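Local coordinates for GRAS family transcription factor containing protein, expressed (Oryza sativa Japonica Group, PDB 5HYZ) that acts as a probable plant transcription factor that binds DNA in vitro and takes part in resistance to environmental abiotic stress, at residues A[81-86]-A[286-291]; A[267-272]-A[282-287]. All blocks are in the same frame, centred on the assembly; numbering follows the deposited sequence.

Overall arrangement
Both contacts are buried and belong to the helical part of the GRAS domain of SCARECROW-LIKE protein 7, and both use helix 278-296. Contact 1 joins it to helix 74-86, about 200 residues earlier in the chain; contact 2 joins it to its immediate predecessor, helix 251-272. Their centres lie about 6 Å apart, and Leu83 of contact 1 touches Leu269 of contact 2, which links the three helices. Contact 1, the nearer to the centre of the chain, is wholly apolar, with methyls against selenium and an aromatic ring. Contact 2 adds the carbon chain of a glutamate whose carboxylate is engaged by arginines.

Contact 1 (A[81-86]-A[286-291]); sequences KTLNDA and WMFGER
Leu83 reaches from helix 74-86 with its isobutyl fork turned to helix 278-296, and each prong finds a different partner. CD2 meets the selenium of Met287, present as selenomethionine, at 3.9 Å from SE. CD1 approaches Phe288 at the far end of the ring, 4.1 Å from CZ. The fork thus spans two successive residues of the facing helix. CB of Leu83 already points to helix 278-296, and CG, anti to the backbone N (chi1 -175°), carries the branch point onward so that the two methyls reach Met287 and Phe288. Phe288 leaves its helix more to the flank and brings only the ring end back to the leucine. Met287 runs out fully extended as far as SE and then bends at chi3 (-98°), crossing Leu83 at about a right angle; the Leu83 and Phe288 side chains meet on a slant. Within helix 278-296, Met287 CG sits 3.6 Å above the centre of the Arg291 guanidinium plane, while NH1 of that arginine makes a weak hydrogen bond to Tyr242 OH. Leu76 and Cys79 of helix 74-86 and Leu151 of a loop also pack on Met287, and Leu269 of helix 251-272 touches both Leu83 and Phe288, placing the contact inside a bundle of helices in the GRAS domain. The backbones stay well apart, with 9.7 Å between the CA atoms of Leu83 and Met287. No hydrogen bond or ion pair spans 81-86 and 286-291, which therefore meet through dispersion and burial of apolar surface, without a polar bond to fix a direction.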
ATOM      1  N   LYS A  81       0.144  -4.144 -13.491  1.00 26.78           N
ATOM      2  CA  LYS A  81      -0.296  -4.597 -12.157  1.00 33.88           C
ATOM      3  C   LYS A  81       0.869  -5.163 -11.294  1.00 26.46           C
ATOM      4  O   LYS A  81       1.026  -4.835 -10.111  1.00 27.76           O
ATOM      5  CB  LYS A  81      -1.424  -5.636 -12.331  1.00 31.59           C
ATOM      6  CG  LYS A  81      -1.942  -6.262 -11.036  1.00 44.65           C
ATOM      7  CD  LYS A  81      -2.952  -5.340 -10.349  1.00 56.69           C
ATOM      8  CE  LYS A  81      -3.533  -5.934  -9.046  1.00 58.82           C
ATOM      9  NZ  LYS A  81      -4.718  -5.125  -8.573  1.00 56.67           N
ATOM     10  N   THR A  82       1.683  -6.023 -11.899  1.00 26.42           N
ATOM     11  CA  THR A  82       2.866  -6.532 -11.244  1.00 25.31           C
ATOM     12  C   THR A  82       3.801  -5.392 -10.748  1.00 25.66           C
ATOM     13  O   THR A  82       4.242  -5.394  -9.579  1.00 26.60           O
ATOM     14  CB  THR A  82       3.651  -7.439 -12.210  1.00 29.49           C
ATOM     15  OG1 THR A  82       2.897  -8.630 -12.406  1.00 30.66           O
ATOM     16  CG2 THR A  82       4.949  -7.831 -11.632  1.00 26.84           C
ATOM     17  N   LEU A  83       4.103  -4.455 -11.662  1.00 22.39           N
ATOM     18  CA  LEU A  83       5.050  -3.381 -11.365  1.00 24.93           C
ATOM     19  C   LEU A  83       4.516  -2.610 -10.187  1.00 25.70           C
ATOM     20  O   LEU A  83       5.263  -2.297  -9.274  1.00 30.42           O
ATOM     21  CB  LEU A  83       5.261  -2.475 -12.580  1.00 22.95           C
ATOM     22  CG  LEU A  83       6.297  -1.346 -12.522  1.00 28.34           C
ATOM     23  CD1 LEU A  83       7.689  -1.864 -12.120  1.00 25.07           C
ATOM     24  CD2 LEU A  83       6.358  -0.608 -13.834  1.00 30.18           C
ATOM     25  N   ASN A  84       3.215  -2.321 -10.189  1.00 27.96           N
ATOM     26  CA  ASN A  84       2.668  -1.483  -9.131  1.00 34.57           C
ATOM     27  C   ASN A  84       2.418  -2.196  -7.814  1.00 35.20           C
ATOM     28  O   ASN A  84       2.341  -1.550  -6.756  1.00 31.73           O
ATOM     29  CB  ASN A  84       1.396  -0.812  -9.621  1.00 42.06           C
ATOM     30  CG  ASN A  84       1.640   0.047 -10.882  1.00 46.84           C
ATOM     31  OD1 ASN A  84       2.730   0.603 -11.102  1.00 42.73           O
ATOM     32  ND2 ASN A  84       0.616   0.133 -11.725  1.00 51.63           N
ATOM     33  N   ASP A  85       2.337  -3.520  -7.847  1.00 25.15           N
ATOM     34  CA  ASP A  85       2.402  -4.259  -6.603  1.00 31.53           C
ATOM     35  C   ASP A  85       3.861  -4.330  -6.041  1.00 31.29           C
ATOM     36  O   ASP A  85       4.085  -4.368  -4.845  1.00 32.51           O
ATOM     37  CB  ASP A  85       1.820  -5.662  -6.795  1.00 35.16           C
ATOM     38  CG  ASP A  85       1.775  -6.433  -5.496  1.00 49.01           C
ATOM     39  OD1 ASP A  85       0.838  -6.208  -4.702  1.00 55.65           O
ATOM     40  OD2 ASP A  85       2.697  -7.241  -5.253  1.00 53.47           O
ATOM     41  N   ALA A  86       4.862  -4.303  -6.904  1.00 24.91           N
ATOM     42  CA  ALA A  86       6.228  -4.452  -6.410  1.00 28.20           C
ATOM     43  C   ALA A  86       6.917  -3.139  -6.065  1.00 26.34           C
ATOM     44  O   ALA A  86       7.893  -3.112  -5.309  1.00 27.34           O
ATOM     45  CB  ALA A  86       7.063  -5.196  -7.461  1.00 30.61           C
ATOM     46  N   TRP A 286       8.323  -7.788 -21.701  1.00 27.74           N
ATOM     47  CA  TRP A 286       7.211  -7.245 -22.452  1.00 29.07           C
ATOM     48  C   TRP A 286       6.963  -5.791 -22.185  1.00 28.01           C
ATOM     49  O   TRP A 286       6.344  -5.117 -22.999  1.00 35.39           O
ATOM     50  CB  TRP A 286       5.934  -8.058 -22.156  1.00 37.98           C
ATOM     51  CG  TRP A 286       6.092  -9.410 -22.727  1.00 45.82           C
ATOM     52  CD1 TRP A 286       6.219 -10.605 -22.053  1.00 45.53           C
ATOM     53  CD2 TRP A 286       6.252  -9.707 -24.115  1.00 46.12           C
ATOM     54  NE1 TRP A 286       6.397 -11.628 -22.955  1.00 45.74           N
ATOM     55  CE2 TRP A 286       6.425 -11.104 -24.226  1.00 47.95           C
ATOM     56  CE3 TRP A 286       6.245  -8.925 -25.284  1.00 48.11           C
ATOM     57  CZ2 TRP A 286       6.593 -11.742 -25.467  1.00 56.16           C
ATOM     58  CZ3 TRP A 286       6.412  -9.555 -26.521  1.00 53.03           C
ATOM     59  CH2 TRP A 286       6.581 -10.954 -26.600  1.00 53.17           C
HETATM   60  N   MSE A 287       7.431  -5.284 -21.055  1.00 27.37           N
HETATM   61  CA  MSE A 287       7.263  -3.852 -20.842  1.00 24.54           C
HETATM   62  C   MSE A 287       8.614  -3.172 -21.063  1.00 24.90           C
HETATM   63  O   MSE A 287       8.761  -2.441 -22.039  1.00 25.91           O
HETATM   64  CB  MSE A 287       6.703  -3.555 -19.452  1.00 28.99           C
HETATM   65  CG  MSE A 287       6.449  -2.073 -19.257  1.00 27.77           C
HETATM   66 SE   MSE A 287       5.609  -1.784 -17.477  1.00 39.58          SE
HETATM   67  CE  MSE A 287       3.700  -1.660 -18.073  1.00 39.94           C
ATOM     68  N   PHE A 288       9.603  -3.468 -20.222  1.00 22.21           N
ATOM     69  CA  PHE A 288      10.884  -2.783 -20.331  1.00 24.78           C
ATOM     70  C   PHE A 288      11.628  -3.173 -21.619  1.00 24.91           C
ATOM     71  O   PHE A 288      12.137  -2.300 -22.344  1.00 21.38           O
ATOM     72  CB  PHE A 288      11.767  -3.067 -19.124  1.00 23.29           C
ATOM     73  CG  PHE A 288      11.196  -2.581 -17.799  1.00 24.75           C
ATOM     74  CD1 PHE A 288      10.222  -1.607 -17.753  1.00 22.84           C
ATOM     75  CD2 PHE A 288      11.687  -3.088 -16.626  1.00 22.64           C
ATOM     76  CE1 PHE A 288       9.724  -1.176 -16.529  1.00 24.58           C
ATOM     77  CE2 PHE A 288      11.210  -2.645 -15.399  1.00 25.96           C
ATOM     78  CZ  PHE A 288      10.242  -1.700 -15.363  1.00 19.44           C
ATOM     79  N   GLY A 289      11.688  -4.462 -21.921  1.00 25.25           N
ATOM     80  CA  GLY A 289      12.416  -4.917 -23.116  1.00 23.81           C
ATOM     81  C   GLY A 289      11.903  -4.333 -24.413  1.00 25.47           C
ATOM     82  O   GLY A 289      12.676  -3.921 -25.304  1.00 26.07           O
ATOM     83  N   GLU A 290      10.580  -4.258 -24.542  1.00 23.29           N
ATOM     84  CA  GLU A 290       9.998  -3.610 -25.715  1.00 25.88           C
ATOM     85  C   GLU A 290      10.343  -2.113 -25.786  1.00 24.97           C
ATOM     86  O   GLU A 290      10.623  -1.579 -26.862  1.00 23.79           O
ATOM     87  CB  GLU A 290       8.476  -3.775 -25.725  1.00 27.14           C
ATOM     88  CG  GLU A 290       8.079  -5.227 -25.961  1.00 34.25           C
ATOM     89  CD  GLU A 290       8.450  -5.646 -27.376  1.00 38.66           C
ATOM     90  OE1 GLU A 290       7.763  -5.177 -28.305  1.00 38.52           O
ATOM     91  OE2 GLU A 290       9.471  -6.355 -27.543  1.00 38.30           O
ATOM     92  N   ARG A 291      10.306  -1.426 -24.641  1.00 22.46           N
ATOM     93  CA  ARG A 291      10.666  -0.002 -24.631  1.00 21.63           C
ATOM     94  C   ARG A 291      12.117   0.205 -25.039  1.00 17.87           C
ATOM     95  O   ARG A 291      12.459   1.150 -25.780  1.00 21.81           O
ATOM     96  CB  ARG A 291      10.417   0.598 -23.246  1.00 18.00           C
ATOM     97  CG  ARG A 291       8.899   0.718 -22.990  1.00 21.40           C
ATOM     98  CD  ARG A 291       8.591   1.019 -21.520  1.00 22.27           C
ATOM     99  NE  ARG A 291       7.126   1.031 -21.322  1.00 25.19           N
ATOM    100  CZ  ARG A 291       6.525   1.381 -20.189  1.00 27.10           C
ATOM    101  NH1 ARG A 291       7.250   1.731 -19.131  1.00 26.54           N
ATOM    102  NH2 ARG A 291       5.197   1.352 -20.120  1.00 28.03           N
TER

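Contact 2 (A[267-272]-A[282-287]); sequences ESLDVA and RVERWM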
ATOM      1  N   GLU A 267      17.203  -2.887 -11.082  1.00 20.44           N
ATOM      2  CA  GLU A 267      17.637  -3.073  -9.698  1.00 24.84           C
ATOM      3  C   GLU A 267      16.464  -2.988  -8.694  1.00 26.33           C
ATOM      4  O   GLU A 267      16.368  -3.798  -7.747  1.00 24.23           O
ATOM      5  CB  GLU A 267      18.697  -2.071  -9.324  1.00 23.32           C
ATOM      6  CG  GLU A 267      20.057  -2.347  -9.923  1.00 33.34           C
ATOM      7  CD  GLU A 267      21.070  -1.248  -9.624  1.00 47.18           C
ATOM      8  OE1 GLU A 267      20.815  -0.476  -8.655  1.00 48.61           O
ATOM      9  OE2 GLU A 267      22.115  -1.142 -10.349  1.00 42.30           O
ATOM     10  N   SER A 268      15.559  -2.033  -8.908  1.00 24.28           N
ATOM     11  CA  SER A 268      14.388  -1.947  -8.000  1.00 23.40           C
ATOM     12  C   SER A 268      13.468  -3.179  -8.124  1.00 27.64           C
ATOM     13  O   SER A 268      12.827  -3.588  -7.161  1.00 25.96           O
ATOM     14  CB  SER A 268      13.629  -0.648  -8.262  1.00 24.42           C
ATOM     15  OG  SER A 268      12.883  -0.713  -9.445  1.00 25.10           O
ATOM     16  N   LEU A 269      13.414  -3.800  -9.295  1.00 23.39           N
ATOM     17  CA  LEU A 269      12.669  -5.060  -9.377  1.00 24.54           C
ATOM     18  C   LEU A 269      13.374  -6.165  -8.601  1.00 27.01           C
ATOM     19  O   LEU A 269      12.714  -7.041  -8.033  1.00 26.85           O
ATOM     20  CB  LEU A 269      12.490  -5.518 -10.833  1.00 25.53           C
ATOM     21  CG  LEU A 269      11.511  -4.755 -11.726  1.00 32.04           C
ATOM     22  CD1 LEU A 269      11.199  -5.559 -12.994  1.00 25.43           C
ATOM     23  CD2 LEU A 269      10.247  -4.431 -10.966  1.00 31.28           C
ATOM     24  N   ASP A 270      14.704  -6.142  -8.624  1.00 27.40           N
ATOM     25  CA  ASP A 270      15.494  -7.212  -8.001  1.00 28.44           C
ATOM     26  C   ASP A 270      15.313  -7.261  -6.503  1.00 32.12           C
ATOM     27  O   ASP A 270      15.385  -8.329  -5.879  1.00 33.04           O
ATOM     28  CB  ASP A 270      16.984  -7.022  -8.275  1.00 27.69           C
ATOM     29  CG  ASP A 270      17.804  -8.252  -7.913  1.00 32.71           C
ATOM     30  OD1 ASP A 270      17.409  -9.351  -8.331  1.00 34.11           O
ATOM     31  OD2 ASP A 270      18.823  -8.115  -7.200  1.00 35.35           O
ATOM     32  N   VAL A 271      15.173  -6.089  -5.896  1.00 30.07           N
ATOM     33  CA  VAL A 271      15.026  -6.092  -4.447  1.00 28.37           C
ATOM     34  C   VAL A 271      13.611  -6.546  -4.074  1.00 31.98           C
ATOM     35  O   VAL A 271      13.379  -7.064  -2.974  1.00 29.69           O
ATOM     36  CB  VAL A 271      15.386  -4.680  -3.852  1.00 26.75           C
ATOM     37  CG1 VAL A 271      15.042  -4.592  -2.396  1.00 29.67           C
ATOM     38  CG2 VAL A 271      16.866  -4.396  -4.029  1.00 30.09           C
ATOM     39  N   ALA A 272      12.661  -6.375  -4.996  1.00 27.39           N
ATOM     40  CA  ALA A 272      11.246  -6.611  -4.693  1.00 30.52           C
ATOM     41  C   ALA A 272      10.741  -8.029  -4.969  1.00 33.99           C
ATOM     42  O   ALA A 272       9.836  -8.516  -4.289  1.00 33.76           O
ATOM     43  CB  ALA A 272      10.371  -5.585  -5.484  1.00 31.97           C
ATOM     44  N   ARG A 282       8.036 -11.229 -17.137  1.00 24.41           N
ATOM     45  CA  ARG A 282       7.066 -10.631 -18.016  1.00 28.08           C
ATOM     46  C   ARG A 282       7.304  -9.115 -18.048  1.00 25.98           C
ATOM     47  O   ARG A 282       7.297  -8.510 -19.102  1.00 26.66           O
ATOM     48  CB  ARG A 282       5.620 -10.933 -17.574  1.00 26.26           C
ATOM     49  CG  ARG A 282       4.575 -10.438 -18.579  1.00 37.74           C
ATOM     50  CD  ARG A 282       3.136 -10.784 -18.168  1.00 44.95           C
ATOM     51  NE  ARG A 282       3.012 -12.221 -17.928  1.00 46.71           N
ATOM     52  CZ  ARG A 282       2.981 -12.790 -16.724  1.00 44.99           C
ATOM     53  NH1 ARG A 282       3.044 -12.034 -15.634  1.00 47.26           N
ATOM     54  NH2 ARG A 282       2.874 -14.112 -16.601  1.00 46.19           N
ATOM     55  N   VAL A 283       7.496  -8.512 -16.880  1.00 25.57           N
ATOM     56  CA  VAL A 283       7.714  -7.068 -16.868  1.00 27.32           C
ATOM     57  C   VAL A 283       8.992  -6.695 -17.627  1.00 23.57           C
ATOM     58  O   VAL A 283       8.990  -5.807 -18.492  1.00 25.01           O
ATOM     59  CB  VAL A 283       7.813  -6.541 -15.417  1.00 29.30           C
ATOM     60  CG1 VAL A 283       8.266  -5.053 -15.410  1.00 27.07           C
ATOM     61  CG2 VAL A 283       6.453  -6.707 -14.735  1.00 24.49           C
ATOM     62  N   GLU A 284      10.068  -7.379 -17.289  1.00 21.83           N
ATOM     63  CA  GLU A 284      11.371  -7.123 -17.894  1.00 23.81           C
ATOM     64  C   GLU A 284      11.364  -7.295 -19.424  1.00 26.17           C
ATOM     65  O   GLU A 284      11.959  -6.506 -20.153  1.00 23.77           O
ATOM     66  CB  GLU A 284      12.422  -8.007 -17.223  1.00 24.18           C
ATOM     67  CG  GLU A 284      12.731  -7.546 -15.763  1.00 26.63           C
ATOM     68  CD  GLU A 284      13.477  -8.571 -14.960  1.00 29.05           C
ATOM     69  OE1 GLU A 284      13.508  -9.734 -15.409  1.00 30.30           O
ATOM     70  OE2 GLU A 284      14.033  -8.234 -13.892  1.00 28.17           O
ATOM     71  N   ARG A 285      10.639  -8.280 -19.931  1.00 27.68           N
ATOM     72  CA  ARG A 285      10.625  -8.539 -21.372  1.00 24.85           C
ATOM     73  C   ARG A 285       9.580  -7.751 -22.155  1.00 27.82           C
ATOM     74  O   ARG A 285       9.900  -7.102 -23.154  1.00 26.13           O
ATOM     75  CB  ARG A 285      10.425 -10.040 -21.594  1.00 29.76           C
ATOM     76  CG  ARG A 285      10.230 -10.395 -23.034  1.00 34.24           C
ATOM     77  CD  ARG A 285      10.033 -11.874 -23.197  1.00 44.97           C
ATOM     78  NE  ARG A 285       9.966 -12.201 -24.629  1.00 58.32           N
ATOM     79  CZ  ARG A 285       9.756 -13.425 -25.120  1.00 57.00           C
ATOM     80  NH1 ARG A 285       9.605 -14.456 -24.296  1.00 53.46           N
ATOM     81  NH2 ARG A 285       9.707 -13.620 -26.433  1.00 54.41           N
ATOM     82  N   TRP A 286       8.323  -7.788 -21.701  1.00 27.74           N
ATOM     83  CA  TRP A 286       7.211  -7.245 -22.452  1.00 29.07           C
ATOM     84  C   TRP A 286       6.963  -5.791 -22.185  1.00 28.01           C
ATOM     85  O   TRP A 286       6.344  -5.117 -22.999  1.00 35.39           O
ATOM     86  CB  TRP A 286       5.934  -8.058 -22.156  1.00 37.98           C
ATOM     87  CG  TRP A 286       6.092  -9.410 -22.727  1.00 45.82           C
ATOM     88  CD1 TRP A 286       6.219 -10.605 -22.053  1.00 45.53           C
ATOM     89  CD2 TRP A 286       6.252  -9.707 -24.115  1.00 46.12           C
ATOM     90  NE1 TRP A 286       6.397 -11.628 -22.955  1.00 45.74           N
ATOM     91  CE2 TRP A 286       6.425 -11.104 -24.226  1.00 47.95           C
ATOM     92  CE3 TRP A 286       6.245  -8.925 -25.284  1.00 48.11           C
ATOM     93  CZ2 TRP A 286       6.593 -11.742 -25.467  1.00 56.16           C
ATOM     94  CZ3 TRP A 286       6.412  -9.555 -26.521  1.00 53.03           C
ATOM     95  CH2 TRP A 286       6.581 -10.954 -26.600  1.00 53.17           C
HETATM   96  N   MSE A 287       7.431  -5.284 -21.055  1.00 27.37           N
HETATM   97  CA  MSE A 287       7.263  -3.852 -20.842  1.00 24.54           C
HETATM   98  C   MSE A 287       8.614  -3.172 -21.063  1.00 24.90           C
HETATM   99  O   MSE A 287       8.761  -2.441 -22.039  1.00 25.91           O
HETATM  100  CB  MSE A 287       6.703  -3.555 -19.452  1.00 28.99           C
HETATM  101  CG  MSE A 287       6.449  -2.073 -19.257  1.00 27.77           C
HETATM  102 SE   MSE A 287       5.609  -1.784 -17.477  1.00 39.58          SE
HETATM  103  CE  MSE A 287       3.700  -1.660 -18.073  1.00 39.94           C
TER
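An apolar helix-to-helix contact, buried and centred on Leu269, joins residues 267-272 of helix 251-272 to helix 278-296, the next helix in the chain. One methyl does all the close work: Leu269 CD1 lies 3.7 Å from Glu284 CG and 3.8 Å from Val283 CG1, and so settles against two neighbouring residues of the facing helix. Val283 offers CG1 directly across, its side chain meeting the leucine on a slant. Glu284 instead slides past Leu269 in the opposite direction; with CG anti to its own carbonyl carbon (chi1 -71°) and the chain extended beyond, it sets its CG methylene against the leucine and carries the carboxylate onward, leaving OE2 4.0 Å from Leu269 CD1. Two helices separated by a short loop, with others against them, suit the helix bundle that accompanies the Rossmann-type sheet in this GRAS domain; helix 74-86 adds Thr82 against Val283. Near this contact helix 278-296 widens into a pi-type turn: the bond from Met287 N to Val283 O, 3.0 Å long, is the ordinary helical one, and a probable bond from Phe288 N to the same oxygen is the wide one. The Glu284 carboxylate is held by salt bridges from OE2 to Arg280 NE and from OE1 to Arg42 NH2 of helix 39-57, while Asp270 OD1 pairs with Arg280 NH2 and Arg275 NE. Asp270 OD1 and Glu284 OE2 are 6.6 Å apart, and the shared Arg280, together with Arg275, probably eases their like charges.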